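Inactive glucansucrase (Lactobacillus reuteri, PDB 5JBD) belongs to glycosyl hydrolase family 70, is built round a barrel of the TIM type and holds a calcium ion. Local coordinates at residues Leu256-Glu259 against Tyr260-Asn264; Glu667-Ala670 against Tyr671-Ile674; Ser679-Asp683 against Leu684-Asp688; Asn732-Ala735 against Ala736-Ala740. All coordinates share one frame; numbering follows the deposited sequence.

Interaction 1: residues Leu256-Glu259 against Tyr260-Asn264; sequences LNWE and YFLLN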
loop_
_atom_site.group_PDB
_atom_site.type_symbol
_atom_site.label_atom_id
_atom_site.label_comp_id
_atom_site.label_asym_id
_atom_site.label_seq_id
_atom_site.Cartn_x
_atom_site.Cartn_y
_atom_site.Cartn_z
ATOM N N LEU A 256 19.295 -2.051 -1.210
ATOM C CA LEU A 256 20.336 -1.027 -1.191
ATOM C C LEU A 256 20.566 -0.463 -2.586
ATOM O O LEU A 256 20.650 0.759 -2.745
ATOM C CB LEU A 256 21.644 -1.567 -0.599
ATOM C CG LEU A 256 21.584 -1.966 0.869
ATOM C CD1 LEU A 256 22.865 -2.652 1.295
ATOM C CD2 LEU A 256 21.325 -0.756 1.747
ATOM N N ASN A 257 20.644 -1.347 -3.580
ATOM C CA ASN A 257 20.699 -0.959 -4.999
ATOM C C ASN A 257 19.548 -0.033 -5.380
ATOM O O ASN A 257 19.754 1.005 -6.005
ATOM C CB ASN A 257 20.663 -2.203 -5.899
ATOM C CG ASN A 257 21.099 -1.905 -7.313
ATOM O OD1 ASN A 257 22.296 -1.873 -7.603
ATOM N ND2 ASN A 257 20.137 -1.680 -8.203
ATOM N N TRP A 258 18.339 -0.435 -5.004
ATOM C CA TRP A 258 17.108 0.299 -5.321
ATOM C C TRP A 258 17.079 1.678 -4.657
ATOM O O TRP A 258 16.712 2.682 -5.279
ATOM C CB TRP A 258 15.896 -0.520 -4.862
ATOM C CG TRP A 258 14.557 -0.095 -5.401
ATOM C CD1 TRP A 258 14.302 0.603 -6.545
ATOM C CD2 TRP A 258 13.277 -0.419 -4.842
ATOM N NE1 TRP A 258 12.951 0.754 -6.717
ATOM C CE2 TRP A 258 12.300 0.129 -5.689
ATOM C CE3 TRP A 258 12.870 -1.107 -3.702
ATOM C CZ2 TRP A 258 10.932 0.018 -5.426
ATOM C CZ3 TRP A 258 11.514 -1.237 -3.448
ATOM C CH2 TRP A 258 10.560 -0.681 -4.310
ATOM N N GLU A 259 17.473 1.717 -3.387
ATOM C CA GLU A 259 17.569 2.981 -2.649
ATOM C C GLU A 259 18.581 3.929 -3.283
ATOM O O GLU A 259 18.285 5.110 -3.484
ATOM C CB GLU A 259 17.911 2.704 -1.186
ATOM C CG GLU A 259 16.773 2.018 -0.426
ATOM C CD GLU A 259 17.229 1.187 0.757
ATOM O OE1 GLU A 259 18.356 1.407 1.249
ATOM O OE2 GLU A 259 16.469 0.283 1.182
ATOM N N TYR A 260 19.743 3.387 -3.665
ATOM C CA TYR A 260 20.776 4.175 -4.321
ATOM C C TYR A 260 20.252 4.765 -5.645
ATOM O O TYR A 260 20.506 5.933 -5.960
ATOM C CB TYR A 260 22.055 3.341 -4.545
ATOM C CG TYR A 260 23.152 4.112 -5.248
ATOM C CD1 TYR A 260 23.960 5.016 -4.555
ATOM C CD2 TYR A 260 23.345 3.979 -6.621
ATOM C CE1 TYR A 260 24.938 5.751 -5.210
ATOM C CE2 TYR A 260 24.326 4.698 -7.283
ATOM C CZ TYR A 260 25.115 5.574 -6.585
ATOM O OH TYR A 260 26.079 6.276 -7.271
ATOM N N PHE A 261 19.501 3.962 -6.394
ATOM C CA PHE A 261 18.887 4.394 -7.660
ATOM C C PHE A 261 17.936 5.567 -7.462
ATOM O O PHE A 261 18.043 6.600 -8.129
ATOM C CB PHE A 261 18.146 3.202 -8.284
ATOM C CG PHE A 261 17.362 3.520 -9.532
ATOM C CD1 PHE A 261 17.994 3.627 -10.764
ATOM C CD2 PHE A 261 15.973 3.643 -9.481
ATOM C CE1 PHE A 261 17.265 3.886 -11.922
ATOM C CE2 PHE A 261 15.241 3.892 -10.634
ATOM C CZ PHE A 261 15.889 4.024 -11.856
ATOM N N LEU A 262 17.022 5.419 -6.514
ATOM C CA LEU A 262 16.033 6.466 -6.242
ATOM C C LEU A 262 16.681 7.756 -5.720
ATOM O O LEU A 262 16.272 8.850 -6.106
ATOM C CB LEU A 262 14.958 5.955 -5.291
ATOM C CG LEU A 262 14.075 4.840 -5.873
ATOM C CD1 LEU A 262 13.264 4.213 -4.770
ATOM C CD2 LEU A 262 13.172 5.345 -6.999
ATOM N N LEU A 263 17.731 7.618 -4.912
ATOM C CA LEU A 263 18.450 8.771 -4.358
ATOM C C LEU A 263 19.317 9.501 -5.385
ATOM O O LEU A 263 19.818 10.592 -5.088
ATOM C CB LEU A 263 19.316 8.356 -3.151
ATOM C CG LEU A 263 18.600 7.896 -1.870
ATOM C CD1 LEU A 263 19.557 7.133 -0.955
ATOM C CD2 LEU A 263 17.965 9.052 -1.102
ATOM N N ASN A 264 19.491 8.904 -6.574
ATOM C CA ASN A 264 20.214 9.503 -7.686
ATOM C C ASN A 264 19.447 9.389 -9.025
ATOM O O ASN A 264 20.067 9.391 -10.092
ATOM C CB ASN A 264 21.582 8.811 -7.798
ATOM C CG ASN A 264 22.466 9.106 -6.611
ATOM O OD1 ASN A 264 23.060 10.168 -6.530
ATOM N ND2 ASN A 264 22.526 8.185 -5.673
#
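L262 lays its CD1 methyl over one face of the W258 indole. This is a CH-pi contact: L262 CD1 is 4.2 Å from the centroid of the five-membered ring of W258. The methyl is offset toward the rim on the nitrogen side, and L262 CD1 comes within 4.0 Å of W258 NE1. The two side chains lie side by side and point the same way. In W258 the CB sets off away from the later segment. The first torsion (chi1 -165°) places CG beside the carbonyl carbon and brings the ring back to L262. The indole N-H is used on R712 O, which helps to fix the rotation of the ring.

The same pair is joined by the backbone, with L262 N 3.0 Å from W258 O in a helical hydrogen bond. Matching bonds run from Y260 N to L256 O, from F261 N to N257 O and from L263 N to E259 O. L263 also presses on E259, with L263 CG 3.2 Å from E259 O. N264 turns its side chain back. Its ND2 gives a nearly straight bond of 3.0 Å to Y260 O, in the plane of its own amide (N-H...O 163°). The same nitrogen lies over the rim of one face of the Y260 ring.

The segments lie on the last turns of helix 249-263, which is buried among barrel elements. E259 and L263 pack on helix 291-304, L262 and L263 on F280 of strand 279-282, and W258 on I748 of strand 743-748.

Interaction 2: residues Glu667-Ala670 against Tyr671-Ile674; sequences ENHA and YNVI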
loop_
_atom_site.group_PDB
_atom_site.type_symbol
_atom_site.label_atom_id
_atom_site.label_comp_id
_atom_site.label_asym_id
_atom_site.label_seq_id
_atom_site.Cartn_x
_atom_site.Cartn_y
_atom_site.Cartn_z
ATOM N N GLU A 667 -0.791 18.045 -19.992
ATOM C CA GLU A 667 -0.776 19.170 -19.054
ATOM C C GLU A 667 -1.322 18.781 -17.667
ATOM O O GLU A 667 -0.830 19.273 -16.654
ATOM C CB GLU A 667 -1.557 20.350 -19.640
ATOM C CG GLU A 667 -1.581 21.615 -18.775
ATOM C CD GLU A 667 -2.284 22.787 -19.462
ATOM O OE1 GLU A 667 -2.040 23.012 -20.665
ATOM O OE2 GLU A 667 -3.085 23.483 -18.802
ATOM N N ASN A 668 -2.314 17.889 -17.636
ATOM C CA ASN A 668 -2.957 17.443 -16.384
ATOM C C ASN A 668 -2.227 16.305 -15.648
ATOM O O ASN A 668 -2.696 15.869 -14.592
ATOM C CB ASN A 668 -4.426 17.048 -16.633
ATOM C CG ASN A 668 -5.346 18.249 -16.812
ATOM O OD1 ASN A 668 -4.977 19.388 -16.545
ATOM N ND2 ASN A 668 -6.559 17.990 -17.272
ATOM N N HIS A 669 -1.101 15.823 -16.187
ATOM C CA HIS A 669 -0.238 14.906 -15.449
ATOM C C HIS A 669 0.124 15.557 -14.122
ATOM O O HIS A 669 0.573 16.698 -14.094
ATOM C CB HIS A 669 1.061 14.615 -16.209
ATOM C CG HIS A 669 0.896 13.716 -17.398
ATOM N ND1 HIS A 669 1.974 13.220 -18.101
ATOM C CD2 HIS A 669 -0.208 13.224 -18.007
ATOM C CE1 HIS A 669 1.543 12.448 -19.080
ATOM N NE2 HIS A 669 0.221 12.431 -19.043
ATOM N N ALA A 670 -0.061 14.832 -13.030
ATOM C CA ALA A 670 0.263 15.373 -11.708
ATOM C C ALA A 670 1.688 15.943 -11.671
ATOM O O ALA A 670 1.908 17.011 -11.097
ATOM C CB ALA A 670 0.075 14.307 -10.631
ATOM N N TYR A 671 2.644 15.267 -12.324
ATOM C CA TYR A 671 4.026 15.751 -12.318
ATOM C C TYR A 671 4.127 17.159 -12.889
ATOM O O TYR A 671 4.795 18.013 -12.309
ATOM C CB TYR A 671 4.980 14.787 -13.048
ATOM C CG TYR A 671 5.185 13.419 -12.383
ATOM C CD1 TYR A 671 5.076 13.247 -11.003
ATOM C CD2 TYR A 671 5.469 12.297 -13.152
ATOM C CE1 TYR A 671 5.230 12.000 -10.414
ATOM C CE2 TYR A 671 5.645 11.052 -12.572
ATOM C CZ TYR A 671 5.536 10.914 -11.184
ATOM O OH TYR A 671 5.697 9.690 -10.596
ATOM N N ASN A 672 3.419 17.420 -13.985
ATOM C CA ASN A 672 3.458 18.742 -14.616
ATOM C C ASN A 672 2.733 19.808 -13.805
ATOM O O ASN A 672 3.214 20.941 -13.684
ATOM C CB ASN A 672 2.928 18.664 -16.055
ATOM C CG ASN A 672 3.800 17.773 -16.939
ATOM O OD1 ASN A 672 5.001 17.609 -16.679
ATOM N ND2 ASN A 672 3.207 17.167 -17.952
ATOM N N VAL A 673 1.582 19.442 -13.252
ATOM C CA VAL A 673 0.828 20.353 -12.382
ATOM C C VAL A 673 1.660 20.709 -11.141
ATOM O O VAL A 673 1.739 21.881 -10.766
ATOM C CB VAL A 673 -0.555 19.766 -11.991
ATOM C CG1 VAL A 673 -1.299 20.713 -11.053
ATOM C CG2 VAL A 673 -1.376 19.474 -13.243
ATOM N N ILE A 674 2.319 19.717 -10.539
ATOM C CA ILE A 674 3.167 19.952 -9.347
ATOM C C ILE A 674 4.311 20.933 -9.664
ATOM O O ILE A 674 4.523 21.905 -8.926
ATOM C CB ILE A 674 3.695 18.627 -8.740
ATOM C CG1 ILE A 674 2.545 17.817 -8.137
ATOM C CG2 ILE A 674 4.758 18.877 -7.669
ATOM C CD1 ILE A 674 2.816 16.336 -7.952
#
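I674 packs closely on the backbone of A670. I674 CG1 is 3.1 Å from A670 O, and the same oxygen accepts a hydrogen bond from I674 N at 2.8 Å. The CD1 methyl of I674 also reaches A670 CB, at 4.3 Å. H669 O is gripped from the same turn. V673 N meets it at 3.0 Å in an almost straight bond (N-H...O 171°), while N672 N adds a weak, strongly bent one.

H669 stands at the N-cap position of helix 670-676, so these bonds close the first turn. The helix follows barrel strand 652-654, with a loop between them. The H669 ring and the N672 amide lie side by side with their planes 14° apart, and N672 ND2 is 3.8 Å from H669 CB. Both reach one carboxylate: H669 ND1 bonds to E729 OE1, and N672 ND2 bonds to E729 OE2. The amide nitrogen also bonds to V666 O, which helps to hold the N672 amide in place.

The other side is looser. V673 sends CG2 back beside its own backbone N, which brings it to 3.5 Å from E667 O. The side chain of E667 itself extends outward, exposed to solvent.

Interaction 3: residues Ser679-Asp683 against Leu684-Asp688; sequences SLFSD and LGITD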
loop_
_atom_site.group_PDB
_atom_site.type_symbol
_atom_site.label_atom_id
_atom_site.label_comp_id
_atom_site.label_asym_id
_atom_site.label_seq_id
_atom_site.Cartn_x
_atom_site.Cartn_y
_atom_site.Cartn_z
ATOM N N SER A 679 6.118 26.934 -6.367
ATOM C CA SER A 679 6.190 28.105 -5.476
ATOM C C SER A 679 5.050 28.144 -4.457
ATOM O O SER A 679 5.253 28.603 -3.337
ATOM C CB SER A 679 6.187 29.423 -6.273
ATOM O OG SER A 679 7.392 29.589 -6.991
ATOM N N LEU A 680 3.868 27.668 -4.855
ATOM C CA LEU A 680 2.733 27.540 -3.934
ATOM C C LEU A 680 3.090 26.672 -2.728
ATOM O O LEU A 680 2.841 27.063 -1.586
ATOM C CB LEU A 680 1.489 26.969 -4.643
ATOM C CG LEU A 680 0.244 26.736 -3.760
ATOM C CD1 LEU A 680 -0.184 28.017 -3.035
ATOM C CD2 LEU A 680 -0.896 26.178 -4.592
ATOM N N PHE A 681 3.704 25.511 -2.970
ATOM C CA PHE A 681 4.014 24.587 -1.856
ATOM C C PHE A 681 4.987 25.234 -0.860
ATOM O O PHE A 681 4.840 25.090 0.363
ATOM C CB PHE A 681 4.557 23.248 -2.374
ATOM C CG PHE A 681 3.642 22.556 -3.357
ATOM C CD1 PHE A 681 2.374 22.151 -2.977
ATOM C CD2 PHE A 681 4.050 22.316 -4.659
ATOM C CE1 PHE A 681 1.522 21.526 -3.877
ATOM C CE2 PHE A 681 3.211 21.680 -5.567
ATOM C CZ PHE A 681 1.938 21.286 -5.173
ATOM N N SER A 682 5.986 25.940 -1.400
ATOM C CA SER A 682 6.896 26.762 -0.594
ATOM C C SER A 682 6.151 27.847 0.201
ATOM O O SER A 682 6.384 28.011 1.405
ATOM C CB SER A 682 7.941 27.433 -1.489
ATOM O OG SER A 682 8.827 28.208 -0.703
ATOM N N ASP A 683 5.250 28.560 -0.474
ATOM C CA ASP A 683 4.444 29.623 0.165
ATOM C C ASP A 683 3.579 29.093 1.330
ATOM O O ASP A 683 3.333 29.809 2.300
ATOM C CB ASP A 683 3.545 30.336 -0.871
ATOM C CG ASP A 683 4.337 31.136 -1.913
ATOM O OD1 ASP A 683 5.577 31.262 -1.775
ATOM O OD2 ASP A 683 3.723 31.603 -2.908
ATOM N N LEU A 684 3.139 27.840 1.222
ATOM C CA LEU A 684 2.393 27.168 2.286
ATOM C C LEU A 684 3.266 26.597 3.415
ATOM O O LEU A 684 2.738 25.981 4.359
ATOM C CB LEU A 684 1.520 26.064 1.682
ATOM C CG LEU A 684 0.426 26.525 0.706
ATOM C CD1 LEU A 684 -0.356 25.328 0.193
ATOM C CD2 LEU A 684 -0.524 27.530 1.349
ATOM N N GLY A 685 4.583 26.793 3.343
ATOM C CA GLY A 685 5.498 26.287 4.368
ATOM C C GLY A 685 5.774 24.786 4.332
ATOM O O GLY A 685 6.284 24.225 5.313
ATOM N N ILE A 686 5.458 24.126 3.212
ATOM C CA ILE A 686 5.783 22.704 3.046
ATOM C C ILE A 686 7.289 22.614 2.833
ATOM O O ILE A 686 7.845 23.342 2.000
ATOM C CB ILE A 686 5.035 22.077 1.853
ATOM C CG1 ILE A 686 3.523 22.074 2.122
ATOM C CG2 ILE A 686 5.518 20.666 1.600
ATOM C CD1 ILE A 686 2.684 21.954 0.877
ATOM N N THR A 687 7.953 21.783 3.629
ATOM C CA THR A 687 9.400 21.598 3.510
ATOM C C THR A 687 9.779 20.239 2.899
ATOM O O THR A 687 10.881 20.096 2.359
ATOM C CB THR A 687 10.080 21.718 4.890
ATOM O OG1 THR A 687 9.642 20.650 5.728
ATOM C CG2 THR A 687 9.775 23.058 5.558
ATOM N N ASP A 688 8.874 19.261 2.990
ATOM C CA ASP A 688 9.146 17.888 2.596
ATOM C C ASP A 688 7.963 17.338 1.810
ATOM O O ASP A 688 6.848 17.248 2.334
ATOM C CB ASP A 688 9.420 17.052 3.843
ATOM C CG ASP A 688 10.772 17.382 4.461
ATOM O OD1 ASP A 688 11.803 16.854 3.973
ATOM O OD2 ASP A 688 10.796 18.211 5.411
#
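L684 N meets L680 O at 2.9 Å, the last regular bond of the helix. Two more backbone hydrogen bonds close the turn. I686 N reaches further back, to F681 O at 3.1 Å. G685 N bonds to S682 O at 2.9 Å, but it sits well above the carbonyl plane (61° out of it). G685 has a positive phi of 75°, which turns the chain out of the helix.

The apolar contacts follow these bonds. F681 and I686 lie side by side, pointing the same way. The CD1 methyl of I686 meets the ring at its edge, 3.9 Å from F681 CD1. L680 and L684 cross at a slant, with L680 CD1 4.1 Å from L684 CG. L684 CG also rests on the backbone, 3.4 Å from L680 O. It is held there by a first torsion that keeps CG beside the backbone N of L684. L684 then packs on T487, M490 and R491 of helix 483-496.

Beyond the turn, where strand 688-691 begins, T687 OG1 donates to D688 OD2 on the anti side, tilted well out of the carboxylate plane.

The geometry is that of a Schellman motif, with an apolar pair across it from F681 to I686. It ends helix 678-683 and leads the chain into barrel strand 688-691.

Interaction 4: residues Asn732-Ala735 against Ala736-Ala740; sequences NTIA and ALHKA
A736 N bonds to N732 O at 2.9 Å, the first of four regular helical bonds that join the two segments. L737 N meets T733 O, H738 N meets I734 O, and K739 N meets A735 O at 2.8 Å. A fifth, from A740 N to A736 O, continues the pattern at 3.1 Å. The carbonyls of N732, T733, I734 and A735 are thus each taken by the residue four places on.

I734 and H738 carry the main side-chain contact. They run side by side and point the same way. The CG2 branch of I734 touches the imidazole, 3.5 Å from H738 CE1 and 3.8 Å from H738 ND1. I734 CG2 is turned beside its own carbonyl carbon (CG1 chi1 -67°), and this directs it at the next turn. I734 O lies over one face of the same ring, displaced toward the rim, with H738 CG 3.4 Å away. Both ring nitrogens have partners in the chain: ND1 bonds to D274 O and NE2 to D278 OD2. Two such acceptors hold the imidazole in its orientation and are consistent with a proton on each nitrogen.

L737 makes a lighter contact on T733, with L737 CD1 4.3 Å from T733 CG2. K739 takes an exposed place, and its chain bends near the end.

I734, L737 and H738 pack on V744 of strand 743-748. Helix 727-739 is the helix of a beta-alpha-beta crossover from strand 688-691 to strand 743-748, neighbours in the parallel sheet, as expected of a TIM-type barrel.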
loop_
_atom_site.group_PDB
_atom_site.type_symbol
_atom_site.label_atom_id
_atom_site.label_comp_id
_atom_site.label_asym_id
_atom_site.label_seq_id
_atom_site.Cartn_x
_atom_site.Cartn_y
_atom_site.Cartn_z
ATOM N N ASN A 732 12.101 16.421 -13.760
ATOM C CA ASN A 732 11.911 17.873 -13.863
ATOM C C ASN A 732 11.077 18.418 -12.706
ATOM O O ASN A 732 11.359 19.501 -12.208
ATOM C CB ASN A 732 11.258 18.258 -15.195
ATOM C CG ASN A 732 12.240 18.245 -16.353
ATOM O OD1 ASN A 732 13.442 18.542 -16.203
ATOM N ND2 ASN A 732 11.739 17.903 -17.515
ATOM N N THR A 733 10.077 17.648 -12.267
ATOM C CA THR A 733 9.246 18.035 -11.123
ATOM C C THR A 733 10.057 18.089 -9.826
ATOM O O THR A 733 9.946 19.051 -9.063
ATOM C CB THR A 733 8.034 17.089 -10.977
ATOM O OG1 THR A 733 7.283 17.114 -12.198
ATOM C CG2 THR A 733 7.135 17.507 -9.819
ATOM N N ILE A 734 10.899 17.077 -9.601
ATOM C CA ILE A 734 11.770 17.068 -8.416
ATOM C C ILE A 734 12.686 18.299 -8.423
ATOM O O ILE A 734 12.857 18.961 -7.388
ATOM C CB ILE A 734 12.578 15.761 -8.307
ATOM C CG1 ILE A 734 11.630 14.596 -8.022
ATOM C CG2 ILE A 734 13.625 15.859 -7.193
ATOM C CD1 ILE A 734 12.234 13.234 -8.234
ATOM N N ALA A 735 13.254 18.607 -9.586
ATOM C CA ALA A 735 14.142 19.777 -9.739
ATOM C C ALA A 735 13.412 21.087 -9.457
ATOM O O ALA A 735 13.962 21.979 -8.803
ATOM C CB ALA A 735 14.756 19.810 -11.124
ATOM N N ALA A 736 12.174 21.190 -9.948
ATOM C CA ALA A 736 11.338 22.369 -9.684
ATOM C C ALA A 736 11.040 22.545 -8.189
ATOM O O ALA A 736 11.119 23.655 -7.670
ATOM C CB ALA A 736 10.042 22.298 -10.485
ATOM N N LEU A 737 10.735 21.453 -7.497
ATOM C CA LEU A 737 10.530 21.506 -6.047
ATOM C C LEU A 737 11.826 21.889 -5.322
ATOM O O LEU A 737 11.804 22.700 -4.400
ATOM C CB LEU A 737 9.995 20.172 -5.525
ATOM C CG LEU A 737 8.582 19.819 -6.021
ATOM C CD1 LEU A 737 8.257 18.368 -5.745
ATOM C CD2 LEU A 737 7.530 20.724 -5.388
ATOM N N HIS A 738 12.953 21.310 -5.754
ATOM C CA HIS A 738 14.259 21.688 -5.216
ATOM C C HIS A 738 14.540 23.176 -5.415
ATOM O O HIS A 738 15.001 23.837 -4.494
ATOM C CB HIS A 738 15.391 20.881 -5.864
ATOM C CG HIS A 738 15.524 19.487 -5.341
ATOM N ND1 HIS A 738 16.165 18.499 -6.051
ATOM C CD2 HIS A 738 15.128 18.919 -4.174
ATOM C CE1 HIS A 738 16.140 17.378 -5.358
ATOM N NE2 HIS A 738 15.509 17.602 -4.220
ATOM N N LYS A 739 14.229 23.694 -6.604
ATOM C CA LYS A 739 14.412 25.126 -6.920
ATOM C C LYS A 739 13.608 26.032 -5.954
ATOM O O LYS A 739 14.094 27.084 -5.494
ATOM C CB LYS A 739 14.015 25.378 -8.385
ATOM C CG LYS A 739 14.487 26.694 -9.005
ATOM C CD LYS A 739 14.260 26.673 -10.526
ATOM C CE LYS A 739 15.034 27.738 -11.303
ATOM N NZ LYS A 739 15.213 29.023 -10.559
ATOM N N ALA A 740 12.407 25.581 -5.603
ATOM C CA ALA A 740 11.554 26.276 -4.633
ATOM C C ALA A 740 11.986 26.120 -3.163
ATOM O O ALA A 740 11.391 26.739 -2.286
ATOM C CB ALA A 740 10.119 25.816 -4.809
#

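Interactions 2, 3 and 4 form one cluster on the same side of the chain's centre. The centres of interactions 2 and 4 are about 13 Å apart. They meet through a probable hydrogen bond of 2.6 Å between Y671 O and T733 OG1, and I674 CG2 packs 3.5 Å from T733 CG2. Interactions 3 and 4, with centres about 12 Å apart, touch where F681 CD2 lies 3.9 Å from L737 CD2. Interactions 2 and 3 lie on successive helices, and I674 O approaches F681 CE2. Interaction 1 stands apart: its nearest atoms are about 6 Å from interaction 4. The W258 side chain is about 12 Å from the calcium ion, which E237, D243, N287 and N751 bind.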